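Local coordinates for protein imidazoleglycerol-phosphate dehydratase (PDB 5DNX) that catalyses the dehydration of D-erythro-1-(imidazol-4-yl)glycerol 3-phosphate to 3-(imidazol-4-yl)-2-oxopropyl phosphate, the sixth step of histidine biosynthesis, at residues 5-10 with 47-52; 53-58 with 116-121; 98-103 with 133-138. All blocks are in the same frame, centred on the assembly; numbering follows the deposited sequence.

Interaction 1. Residues 5-10 with 47-52; sequences TKETDI and TYDLRH. With MN (manganese (II) ion), chain D; 5LD ([(2R)-2-hydroxy-3-(1H-1,2,4-triazol-1-yl)propyl]phosphonic acid), chain F.
At the active-site end of a four-stranded mixed sheet, strand 8-14 pairs antiparallel with the end of strand 42-48. Asp9 and Thr47 form the hydrogen-bonded pair. Asp9 N donates to Thr47 O at 3.0 Å, and Thr47 N returns a bond of the same length to Asp9 O. On that face of the sheet the CB of Asp9 meets OG1 of Thr47 at 3.5 Å. The Asp9 carboxylate has its own partners, Arg2 and Thr4.

Thr8 and Tyr48 are the non-hydrogen-bonded pair, with side chains on the other face. The methyl CG2 of Thr8 touches CB of Tyr48 at 3.8 Å. The hydroxyl of Thr8 is bonded to Asp57, and that of Tyr48 to the backbone oxygen of Asn23.

Beyond the pairing, the chain of 47-52 turns into helix 51-69, which places His52 in the metal site. Here Asp49 N makes only a weak bond to Glu7 O. With CG between the backbone N and the carbonyl carbon (chi1 50°), the Asp49 carboxylate reaches back beside Glu7. Its OD2 lies 3.6 Å from CB of Glu7, and a water joins it to Lys6 O. Its OD1 takes the N-H of Leu50 from the anti side, out of the carboxylate plane, and is also hydrogen-bonded to ND1 of His53.

The extended side chain of Glu7 leads to the inhibitor, a triazole phosphonate. Its OE2 is 2.9 Å from O13 of that ligand. NE2 of His52 binds one manganese ion at 2.3 Å. That ion also takes the triazole N4, a water and His146 of a second subunit.

Interaction 2. Residues 53-58 with 116-121; sequences HLWEDI and VSLLKE. With MN (manganese (II) ion), chain D; MN (manganese (II) ion), chain E; 5LD ([(2R)-2-hydroxy-3-(1H-1,2,4-triazol-1-yl)propyl]phosphonic acid), chain F.
Glu56 and Glu121 meet as ligands of one manganese ion. Each gives it OE1 at 2.2 Å, and the two oxygens stand 3.0 Å apart without a hydrogen bond. The side chains lie side by side and point the same way, but their carboxylate planes are turned 78° from each other. They arrive differently: Glu56 is extended beyond CG, whereas Glu121 bends about its CB-CG bond (chi2 -56°). A water on the same ion donates to OE2 of Glu56 at 2.7 Å, so both oxygens of that carboxylate are engaged.

The apolar part of the contact is Trp55 against Leu118. CB of Leu118 sits over one face of the indole, 3.9 Å from the centroid of the six-membered ring, in a CH-pi contact. CD1 of Leu118 reaches toward NE1 of Trp55, whose N-H is bonded to Asp24. CE3 of Trp55 lies 3.3 Å from Leu118 O. The axes of 53-58 and 116-121 approach to 8.3 Å and run nearly parallel, 23° apart.

One turn earlier on helix 51-69, His53 binds the second manganese ion through NE2, and its ring edge faces the triazole. His29, His145 and Glu149 of a second subunit share that ion, and the ligand chelates it with O13 and N1.

Two carboxylates this close in a buried place would probably repel one another without the metal. The manganese ion probably offsets their charge, and by binding both it ties the two helices together at the active site.

Interaction 3. Residues 98-103 with 133-138; sequences RPYANV and TIHIKQ. With 5LD ([(2R)-2-hydroxy-3-(1H-1,2,4-triazol-1-yl)propyl]phosphonic acid), chain H.
Tyr100 O, Ile134 O and Asn102 O accept the three backbone bonds that join these parallel strands. Ile134 N donates to Tyr100 O at 2.9 Å, Asn102 N to Ile134 O, and Ile136 N to Asn102 O at 3.0 Å. Asn102 O also takes a water, which lies in the plane of the His135 ring at 2.9 Å from its ND1. NE2 of His135 is bonded to Asp85 O of a neighbouring subunit, so both ring nitrogens have partners.

On this face the rings of Tyr100 and His135 meet obliquely, with CE2 of Tyr100 3.9 Å from NE2 of His135. Thr133 adds its methyl CG2 against the tyrosine ring. OG1 of Thr133 is bonded to Ser96, and a water links it to NH2 of Arg98.

Arg98 is bent at chi3 (-65°), and its guanidinium grips a phosphonate. NH1 reaches O12 of the inhibitor at 2.7 Å and NH2 reaches O11 at 3.1 Å. The phosphorus lies in the guanidinium plane. NE is salt-bridged to Asp85 of that same neighbouring subunit.

On the opposite face Val103 CG1 packs on Ile136 CB, beneath helix 116-130. The strands belong to the beta-alpha-beta crossover formed by strand 100-104, helix 116-130 and strand 133-140.

Overall arrangement
Interactions 1 and 2 adjoin and share helix 51-69, one manganese ion and one inhibitor. Ile10 also packs on Asp57 between them. Interaction 1 is partly buried at the end of a sheet, and its cross-segment contacts are mostly backbone bonds. Interaction 2 is fully buried and rests on metal bonds and an indole face. Interaction 3 is buried too, but lies in the other sheet, with about 24 Å between its centre and that of interaction 1. Helix 116-130 connects it to interaction 2, where Leu119 packs on Val103. Its Arg98 grips the phosphonate of a different inhibitor molecule, so each active site is built from several subunits.

Interaction 1. Residues 5-10 with 47-52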
loop_
_atom_site.group_PDB
_atom_site.type_symbol
_atom_site.label_atom_id
_atom_site.label_comp_id
_atom_site.label_asym_id
_atom_site.label_seq_id
_atom_site.Cartn_x
_atom_site.Cartn_y
_atom_site.Cartn_z
ATOM N N THR A 5 27.262 47.301 -9.755
ATOM C CA THR A 5 27.733 46.736 -8.493
ATOM C C THR A 5 29.125 46.173 -8.761
ATOM O O THR A 5 29.637 46.237 -9.879
ATOM C CB THR A 5 26.815 45.602 -7.937
ATOM O OG1 THR A 5 27.024 44.407 -8.679
ATOM C CG2 THR A 5 25.339 45.981 -7.990
ATOM N N LYS A 6 29.738 45.569 -7.744
ATOM C CA LYS A 6 30.995 44.882 -7.975
ATOM C C LYS A 6 30.818 43.606 -8.808
ATOM O O LYS A 6 31.801 43.082 -9.289
ATOM C CB LYS A 6 31.728 44.562 -6.673
ATOM C CG LYS A 6 32.185 45.811 -5.940
ATOM C CD LYS A 6 32.862 45.466 -4.625
ATOM C CE LYS A 6 33.310 46.722 -3.905
ATOM N NZ LYS A 6 33.896 46.393 -2.578
ATOM N N GLU A 7 29.581 43.117 -8.972
ATOM C CA GLU A 7 29.305 41.893 -9.732
ATOM C C GLU A 7 28.932 42.163 -11.188
ATOM O O GLU A 7 29.311 41.397 -12.074
ATOM C CB GLU A 7 28.140 41.124 -9.082
ATOM C CG GLU A 7 28.469 40.693 -7.664
ATOM C CD GLU A 7 27.275 40.128 -6.867
ATOM O OE1 GLU A 7 26.094 40.258 -7.276
ATOM O OE2 GLU A 7 27.559 39.603 -5.771
ATOM N N THR A 8 28.118 43.186 -11.401
ATOM C CA THR A 8 27.572 43.473 -12.720
ATOM C C THR A 8 27.535 44.955 -13.042
ATOM O O THR A 8 27.457 45.796 -12.151
ATOM C CB THR A 8 26.127 42.961 -12.889
ATOM O OG1 THR A 8 25.304 43.636 -11.935
ATOM C CG2 THR A 8 26.049 41.440 -12.699
ATOM N N ASP A 9 27.523 45.236 -14.347
ATOM C CA ASP A 9 27.350 46.601 -14.844
ATOM C C ASP A 9 26.367 46.515 -16.006
ATOM O O ASP A 9 26.643 45.864 -17.022
ATOM C CB ASP A 9 28.694 47.175 -15.281
ATOM C CG ASP A 9 28.635 48.655 -15.610
ATOM O OD1 ASP A 9 27.680 49.382 -15.267
ATOM O OD2 ASP A 9 29.624 49.115 -16.186
ATOM N N ILE A 10 25.207 47.130 -15.832
ATOM C CA ILE A 10 24.081 46.944 -16.757
ATOM C C ILE A 10 23.516 48.287 -17.173
ATOM O O ILE A 10 23.247 49.138 -16.323
ATOM C CB ILE A 10 22.959 46.101 -16.105
ATOM C CG1 ILE A 10 23.486 44.685 -15.815
ATOM C CG2 ILE A 10 21.728 46.018 -17.013
ATOM C CD1 ILE A 10 22.652 43.947 -14.816
ATOM N N THR A 47 28.067 43.693 -18.470
ATOM C CA THR A 47 29.166 42.839 -18.101
ATOM C C THR A 47 28.840 42.217 -16.744
ATOM O O THR A 47 28.057 42.769 -15.969
ATOM C CB THR A 47 30.481 43.612 -18.006
ATOM O OG1 THR A 47 30.311 44.692 -17.091
ATOM C CG2 THR A 47 30.899 44.154 -19.390
ATOM N N TYR A 48 29.424 41.055 -16.491
ATOM C CA TYR A 48 29.116 40.286 -15.294
ATOM C C TYR A 48 30.214 39.315 -14.923
ATOM O O TYR A 48 31.050 38.944 -15.758
ATOM C CB TYR A 48 27.796 39.493 -15.510
ATOM C CG TYR A 48 27.889 38.386 -16.539
ATOM C CD1 TYR A 48 28.109 37.058 -16.146
ATOM C CD2 TYR A 48 27.730 38.643 -17.902
ATOM C CE1 TYR A 48 28.209 36.040 -17.077
ATOM C CE2 TYR A 48 27.817 37.614 -18.838
ATOM C CZ TYR A 48 28.044 36.329 -18.432
ATOM O OH TYR A 48 28.105 35.332 -19.365
ATOM N N ASP A 49 30.142 38.841 -13.683
ATOM C CA ASP A 49 31.049 37.793 -13.201
ATOM C C ASP A 49 30.434 36.400 -13.358
ATOM O O ASP A 49 31.004 35.548 -14.017
ATOM C CB ASP A 49 31.538 38.074 -11.759
ATOM C CG ASP A 49 30.415 38.396 -10.756
ATOM O OD1 ASP A 49 29.195 38.337 -11.080
ATOM O OD2 ASP A 49 30.770 38.761 -9.607
ATOM N N LEU A 50 29.252 36.189 -12.788
ATOM C CA LEU A 50 28.567 34.897 -12.832
ATOM C C LEU A 50 27.172 35.065 -13.430
ATOM O O LEU A 50 26.504 36.075 -13.213
ATOM C CB LEU A 50 28.421 34.325 -11.420
ATOM C CG LEU A 50 29.679 34.077 -10.605
ATOM C CD1 LEU A 50 29.237 33.508 -9.259
ATOM C CD2 LEU A 50 30.609 33.144 -11.362
ATOM N N ARG A 51 26.720 34.057 -14.170
ATOM C CA ARG A 51 25.451 34.147 -14.873
ATOM C C ARG A 51 24.267 34.443 -13.962
ATOM O O ARG A 51 23.390 35.197 -14.336
ATOM C CB ARG A 51 25.189 32.902 -15.714
ATOM C CG ARG A 51 26.108 32.742 -16.923
ATOM C CD ARG A 51 25.755 31.470 -17.681
ATOM N NE ARG A 51 24.545 31.663 -18.502
ATOM C CZ ARG A 51 23.639 30.731 -18.781
ATOM N NH1 ARG A 51 23.713 29.506 -18.248
ATOM N NH2 ARG A 51 22.615 31.045 -19.566
ATOM N N HIS A 52 24.238 33.868 -12.757
ATOM C CA HIS A 52 23.131 34.170 -11.844
ATOM C C HIS A 52 23.050 35.657 -11.548
ATOM O O HIS A 52 21.959 36.221 -11.552
ATOM C CB HIS A 52 23.319 33.390 -10.581
ATOM C CG HIS A 52 22.272 33.566 -9.517
ATOM N ND1 HIS A 52 21.761 32.478 -8.839
ATOM C CD2 HIS A 52 21.761 34.662 -8.901
ATOM C CE1 HIS A 52 20.956 32.894 -7.880
ATOM N NE2 HIS A 52 20.944 34.214 -7.892
HETATM MN MN MN D . 19.816 35.524 -6.431
HETATM O O10 5LD F . 23.799 38.835 -0.753
HETATM P P9 5LD F . 24.568 39.975 -1.435
HETATM O O11 5LD F . 23.631 40.841 -2.243
HETATM O O12 5LD F . 25.400 40.772 -0.468
HETATM C C8 5LD F . 25.777 39.231 -2.574
HETATM C C7 5LD F . 25.312 38.074 -3.472
HETATM O O13 5LD F . 26.455 37.512 -4.150
HETATM C C6 5LD F . 24.335 38.533 -4.550
HETATM N N2 5LD F . 23.498 37.435 -5.050
HETATM N N1 5LD F . 24.104 36.245 -5.443
HETATM C C5 5LD F . 23.088 35.475 -5.840
HETATM N N4 5LD F . 21.908 36.133 -5.716
HETATM C C3 5LD F . 22.198 37.375 -5.246
HETATM O O HOH W 1 32.594 40.384 -8.742
HETATM O O HOH W 2 19.032 37.047 -4.981
#

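Interaction 2. Residues 53-58 with 116-121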
loop_
_atom_site.group_PDB
_atom_site.type_symbol
_atom_site.label_atom_id
_atom_site.label_comp_id
_atom_site.label_asym_id
_atom_site.label_seq_id
_atom_site.Cartn_x
_atom_site.Cartn_y
_atom_site.Cartn_z
ATOM N N HIS A 53 24.186 36.283 -11.289
ATOM C CA HIS A 53 24.205 37.708 -10.988
ATOM C C HIS A 53 23.703 38.511 -12.179
ATOM O O HIS A 53 22.956 39.471 -12.014
ATOM C CB HIS A 53 25.604 38.162 -10.600
ATOM C CG HIS A 53 26.129 37.512 -9.367
ATOM N ND1 HIS A 53 27.471 37.494 -9.064
ATOM C CD2 HIS A 53 25.498 36.922 -8.320
ATOM C CE1 HIS A 53 27.653 36.893 -7.900
ATOM N NE2 HIS A 53 26.472 36.543 -7.428
ATOM N N LEU A 54 24.076 38.089 -13.380
ATOM C CA LEU A 54 23.582 38.728 -14.609
ATOM C C LEU A 54 22.057 38.635 -14.761
ATOM O O LEU A 54 21.378 39.634 -14.978
ATOM C CB LEU A 54 24.237 38.109 -15.837
ATOM C CG LEU A 54 23.706 38.582 -17.202
ATOM C CD1 LEU A 54 24.081 40.041 -17.442
ATOM C CD2 LEU A 54 24.213 37.664 -18.304
ATOM N N TRP A 55 21.516 37.425 -14.689
ATOM C CA TRP A 55 20.073 37.221 -14.866
ATOM C C TRP A 55 19.255 38.001 -13.837
ATOM O O TRP A 55 18.307 38.702 -14.180
ATOM C CB TRP A 55 19.699 35.731 -14.886
ATOM C CG TRP A 55 20.082 35.011 -16.183
ATOM C CD1 TRP A 55 21.337 34.888 -16.736
ATOM C CD2 TRP A 55 19.188 34.362 -17.089
ATOM N NE1 TRP A 55 21.271 34.183 -17.904
ATOM C CE2 TRP A 55 19.960 33.862 -18.155
ATOM C CE3 TRP A 55 17.801 34.134 -17.091
ATOM C CZ2 TRP A 55 19.394 33.125 -19.210
ATOM C CZ3 TRP A 55 17.244 33.437 -18.148
ATOM C CH2 TRP A 55 18.041 32.951 -19.200
ATOM N N GLU A 56 19.649 37.901 -12.579
ATOM C CA GLU A 56 19.019 38.650 -11.519
ATOM C C GLU A 56 19.113 40.169 -11.732
ATOM O O GLU A 56 18.121 40.872 -11.623
ATOM C CB GLU A 56 19.691 38.294 -10.202
ATOM C CG GLU A 56 19.152 39.088 -9.041
ATOM C CD GLU A 56 19.401 38.434 -7.713
ATOM O OE1 GLU A 56 19.923 37.311 -7.691
ATOM O OE2 GLU A 56 19.057 39.063 -6.711
ATOM N N ASP A 57 20.322 40.659 -12.000
ATOM C CA ASP A 57 20.540 42.102 -12.081
ATOM C C ASP A 57 19.930 42.723 -13.344
ATOM O O ASP A 57 19.488 43.869 -13.308
ATOM C CB ASP A 57 22.006 42.444 -11.936
ATOM C CG ASP A 57 22.555 42.132 -10.533
ATOM O OD1 ASP A 57 21.775 41.727 -9.624
ATOM O OD2 ASP A 57 23.783 42.282 -10.349
ATOM N N ILE A 58 19.880 41.944 -14.424
ATOM C CA ILE A 58 19.109 42.294 -15.608
ATOM C C ILE A 58 17.628 42.422 -15.276
ATOM O O ILE A 58 16.985 43.394 -15.659
ATOM C CB ILE A 58 19.343 41.276 -16.747
ATOM C CG1 ILE A 58 20.730 41.493 -17.381
ATOM C CG2 ILE A 58 18.252 41.347 -17.804
ATOM C CD1 ILE A 58 20.811 42.655 -18.343
ATOM N N VAL A 116 16.137 26.563 -14.561
ATOM C CA VAL A 116 15.088 27.115 -13.712
ATOM C C VAL A 116 15.634 28.142 -12.733
ATOM O O VAL A 116 14.988 29.166 -12.499
ATOM C CB VAL A 116 14.319 25.994 -12.962
ATOM C CG1 VAL A 116 13.325 26.593 -11.976
ATOM C CG2 VAL A 116 13.591 25.098 -13.971
ATOM N N SER A 117 16.818 27.899 -12.166
ATOM C CA SER A 117 17.470 28.892 -11.261
ATOM C C SER A 117 17.560 30.261 -11.889
ATOM O O SER A 117 17.175 31.258 -11.286
ATOM C CB SER A 117 18.898 28.472 -10.870
ATOM O OG SER A 117 19.635 29.599 -10.285
ATOM N N LEU A 118 18.033 30.297 -13.124
ATOM C CA LEU A 118 18.236 31.558 -13.821
ATOM C C LEU A 118 16.907 32.220 -14.186
ATOM O O LEU A 118 16.752 33.425 -14.011
ATOM C CB LEU A 118 19.106 31.344 -15.055
ATOM C CG LEU A 118 20.522 30.846 -14.754
ATOM C CD1 LEU A 118 21.282 30.650 -16.057
ATOM C CD2 LEU A 118 21.280 31.802 -13.839
ATOM N N LEU A 119 15.946 31.439 -14.667
ATOM C CA LEU A 119 14.608 31.988 -14.944
ATOM C C LEU A 119 13.999 32.591 -13.700
ATOM O O LEU A 119 13.516 33.717 -13.731
ATOM C CB LEU A 119 13.667 30.935 -15.508
ATOM C CG LEU A 119 12.209 31.348 -15.674
ATOM C CD1 LEU A 119 12.068 32.453 -16.699
ATOM C CD2 LEU A 119 11.377 30.124 -16.040
ATOM N N LYS A 120 14.036 31.846 -12.601
ATOM C CA LYS A 120 13.457 32.351 -11.350
ATOM C C LYS A 120 14.126 33.618 -10.884
ATOM O O LYS A 120 13.460 34.543 -10.401
ATOM C CB LYS A 120 13.515 31.289 -10.262
ATOM C CG LYS A 120 12.440 30.221 -10.427
ATOM C CD LYS A 120 12.506 29.247 -9.216
ATOM C CE LYS A 120 11.456 28.155 -9.242
ATOM N NZ LYS A 120 11.762 27.135 -8.188
ATOM N N GLU A 121 15.444 33.660 -10.987
ATOM C CA GLU A 121 16.153 34.835 -10.522
ATOM C C GLU A 121 15.918 36.076 -11.387
ATOM O O GLU A 121 15.854 37.173 -10.852
ATOM C CB GLU A 121 17.619 34.530 -10.328
ATOM C CG GLU A 121 17.818 33.631 -9.089
ATOM C CD GLU A 121 17.241 34.216 -7.811
ATOM O OE1 GLU A 121 17.835 35.163 -7.212
ATOM O OE2 GLU A 121 16.155 33.717 -7.414
HETATM MN MN MN D . 19.816 35.524 -6.431
HETATM MN MN MN E . 26.262 35.569 -5.321
HETATM O O10 5LD F . 23.799 38.835 -0.753
HETATM P P9 5LD F . 24.568 39.975 -1.435
HETATM O O11 5LD F . 23.631 40.841 -2.243
HETATM O O12 5LD F . 25.400 40.772 -0.468
HETATM C C8 5LD F . 25.777 39.231 -2.574
HETATM C C7 5LD F . 25.312 38.074 -3.472
HETATM O O13 5LD F . 26.455 37.512 -4.150
HETATM C C6 5LD F . 24.335 38.533 -4.550
HETATM N N2 5LD F . 23.498 37.435 -5.050
HETATM N N1 5LD F . 24.104 36.245 -5.443
HETATM C C5 5LD F . 23.088 35.475 -5.840
HETATM N N4 5LD F . 21.908 36.133 -5.716
HETATM C C3 5LD F . 22.198 37.375 -5.246
HETATM O O HOH W 2 19.032 37.047 -4.981
#

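Interaction 3. Residues 98-103 with 133-138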
loop_
_atom_site.group_PDB
_atom_site.type_symbol
_atom_site.label_atom_id
_atom_site.label_comp_id
_atom_site.label_asym_id
_atom_site.label_seq_id
_atom_site.Cartn_x
_atom_site.Cartn_y
_atom_site.Cartn_z
ATOM N N ARG A 98 3.650 45.373 -4.924
ATOM C CA ARG A 98 3.851 44.323 -3.937
ATOM C C ARG A 98 4.731 43.235 -4.550
ATOM O O ARG A 98 4.202 42.283 -5.089
ATOM C CB ARG A 98 2.508 43.709 -3.528
ATOM C CG ARG A 98 1.647 44.627 -2.689
ATOM C CD ARG A 98 0.399 43.907 -2.178
ATOM N NE ARG A 98 -0.548 43.494 -3.235
ATOM C CZ ARG A 98 -1.690 44.121 -3.548
ATOM N NH1 ARG A 98 -2.066 45.238 -2.915
ATOM N NH2 ARG A 98 -2.471 43.608 -4.474
ATOM N N PRO A 99 6.066 43.371 -4.475
ATOM C CA PRO A 99 6.943 42.380 -5.152
ATOM C C PRO A 99 6.609 40.951 -4.763
ATOM O O PRO A 99 6.521 40.615 -3.575
ATOM C CB PRO A 99 8.346 42.754 -4.664
ATOM C CG PRO A 99 8.242 44.194 -4.366
ATOM C CD PRO A 99 6.843 44.478 -3.924
ATOM N N TYR A 100 6.430 40.122 -5.773
ATOM C CA TYR A 100 6.150 38.710 -5.596
ATOM C C TYR A 100 6.378 37.999 -6.925
ATOM O O TYR A 100 5.964 38.499 -7.969
ATOM C CB TYR A 100 4.684 38.547 -5.230
ATOM C CG TYR A 100 4.244 37.106 -5.029
ATOM C CD1 TYR A 100 4.453 36.451 -3.820
ATOM C CD2 TYR A 100 3.656 36.393 -6.070
ATOM C CE1 TYR A 100 4.066 35.118 -3.649
ATOM C CE2 TYR A 100 3.229 35.078 -5.896
ATOM C CZ TYR A 100 3.456 34.448 -4.687
ATOM O OH TYR A 100 3.048 33.144 -4.554
ATOM N N ALA A 101 6.981 36.819 -6.875
ATOM C CA ALA A 101 7.075 35.965 -8.042
ATOM C C ALA A 101 6.723 34.551 -7.664
ATOM O O ALA A 101 7.142 34.094 -6.605
ATOM C CB ALA A 101 8.485 36.018 -8.623
ATOM N N ASN A 102 5.946 33.872 -8.511
ATOM C CA ASN A 102 5.744 32.422 -8.374
ATOM C C ASN A 102 5.959 31.846 -9.749
ATOM O O ASN A 102 5.127 32.041 -10.639
ATOM C CB ASN A 102 4.348 32.140 -7.866
ATOM C CG ASN A 102 4.052 30.658 -7.743
ATOM O OD1 ASN A 102 4.668 29.822 -8.388
ATOM N ND2 ASN A 102 3.111 30.337 -6.897
ATOM N N VAL A 103 7.088 31.167 -9.917
ATOM C CA VAL A 103 7.435 30.519 -11.176
ATOM C C VAL A 103 7.269 29.031 -10.974
ATOM O O VAL A 103 8.017 28.421 -10.218
ATOM C CB VAL A 103 8.868 30.863 -11.606
ATOM C CG1 VAL A 103 9.232 30.161 -12.917
ATOM C CG2 VAL A 103 9.011 32.375 -11.744
ATOM N N THR A 133 3.661 41.889 -8.966
ATOM C CA THR A 133 3.272 40.518 -8.767
ATOM C C THR A 133 3.367 39.798 -10.120
ATOM O O THR A 133 2.747 40.224 -11.106
ATOM C CB THR A 133 1.799 40.496 -8.298
ATOM O OG1 THR A 133 1.628 41.304 -7.117
ATOM C CG2 THR A 133 1.294 39.042 -8.071
ATOM N N ILE A 134 4.121 38.699 -10.171
ATOM C CA ILE A 134 4.314 37.938 -11.416
ATOM C C ILE A 134 4.120 36.446 -11.185
ATOM O O ILE A 134 4.821 35.853 -10.368
ATOM C CB ILE A 134 5.707 38.188 -12.036
ATOM C CG1 ILE A 134 5.972 39.701 -12.230
ATOM C CG2 ILE A 134 5.838 37.420 -13.348
ATOM C CD1 ILE A 134 7.334 40.002 -12.838
ATOM N N HIS A 135 3.153 35.861 -11.898
ATOM C CA HIS A 135 2.949 34.416 -11.952
ATOM C C HIS A 135 3.395 33.896 -13.331
ATOM O O HIS A 135 3.020 34.443 -14.355
ATOM C CB HIS A 135 1.471 34.080 -11.770
ATOM C CG HIS A 135 1.001 34.171 -10.361
ATOM N ND1 HIS A 135 0.987 33.080 -9.515
ATOM C CD2 HIS A 135 0.523 35.212 -9.648
ATOM C CE1 HIS A 135 0.532 33.456 -8.330
ATOM N NE2 HIS A 135 0.239 34.742 -8.387
ATOM N N ILE A 136 4.188 32.844 -13.324
ATOM C CA ILE A 136 4.541 32.077 -14.507
ATOM C C ILE A 136 4.079 30.666 -14.180
ATOM O O ILE A 136 4.591 30.071 -13.233
ATOM C CB ILE A 136 6.020 32.118 -14.841
ATOM C CG1 ILE A 136 6.433 33.604 -15.065
ATOM C CG2 ILE A 136 6.267 31.290 -16.085
ATOM C CD1 ILE A 136 7.750 33.850 -15.725
ATOM N N LYS A 137 3.075 30.178 -14.908
ATOM C CA LYS A 137 2.444 28.889 -14.603
ATOM C C LYS A 137 2.432 28.042 -15.845
ATOM O O LYS A 137 1.701 28.309 -16.791
ATOM C CB LYS A 137 1.027 29.056 -14.051
ATOM C CG LYS A 137 0.436 27.727 -13.599
ATOM C CD LYS A 137 -0.844 27.916 -12.822
ATOM C CE LYS A 137 -1.263 26.590 -12.193
ATOM N NZ LYS A 137 -0.504 26.313 -10.945
ATOM N N GLN A 138 3.261 27.023 -15.844
ATOM C CA GLN A 138 3.283 26.068 -16.950
ATOM C C GLN A 138 2.013 25.241 -16.978
ATOM O O GLN A 138 1.665 24.632 -15.983
ATOM C CB GLN A 138 4.489 25.166 -16.825
ATOM C CG GLN A 138 4.632 24.149 -17.948
ATOM C CD GLN A 138 5.934 23.405 -17.844
ATOM O OE1 GLN A 138 6.936 23.951 -17.387
ATOM N NE2 GLN A 138 5.918 22.128 -18.237
HETATM O O10 5LD H . -5.788 47.382 -5.447
HETATM P P9 5LD H . -5.398 46.419 -4.341
HETATM O O11 5LD H . -5.241 44.989 -4.876
HETATM O O12 5LD H . -4.129 46.884 -3.638
HETATM C C8 5LD H . -6.780 46.404 -3.196
HETATM C C7 5LD H . -6.807 45.259 -2.166
HETATM O O13 5LD H . -8.001 45.320 -1.390
HETATM C C6 5LD H . -5.686 45.363 -1.140
HETATM N N2 5LD H . -5.379 44.092 -0.474
HETATM N N1 5LD H . -6.429 43.339 0.076
HETATM C C5 5LD H . -5.792 42.266 0.621
HETATM N N4 5LD H . -4.462 42.338 0.378
HETATM C C3 5LD H . -4.220 43.502 -0.283
HETATM O O HOH W 3 -1.222 41.474 -6.498
HETATM O O HOH W 4 2.225 30.618 -10.557
#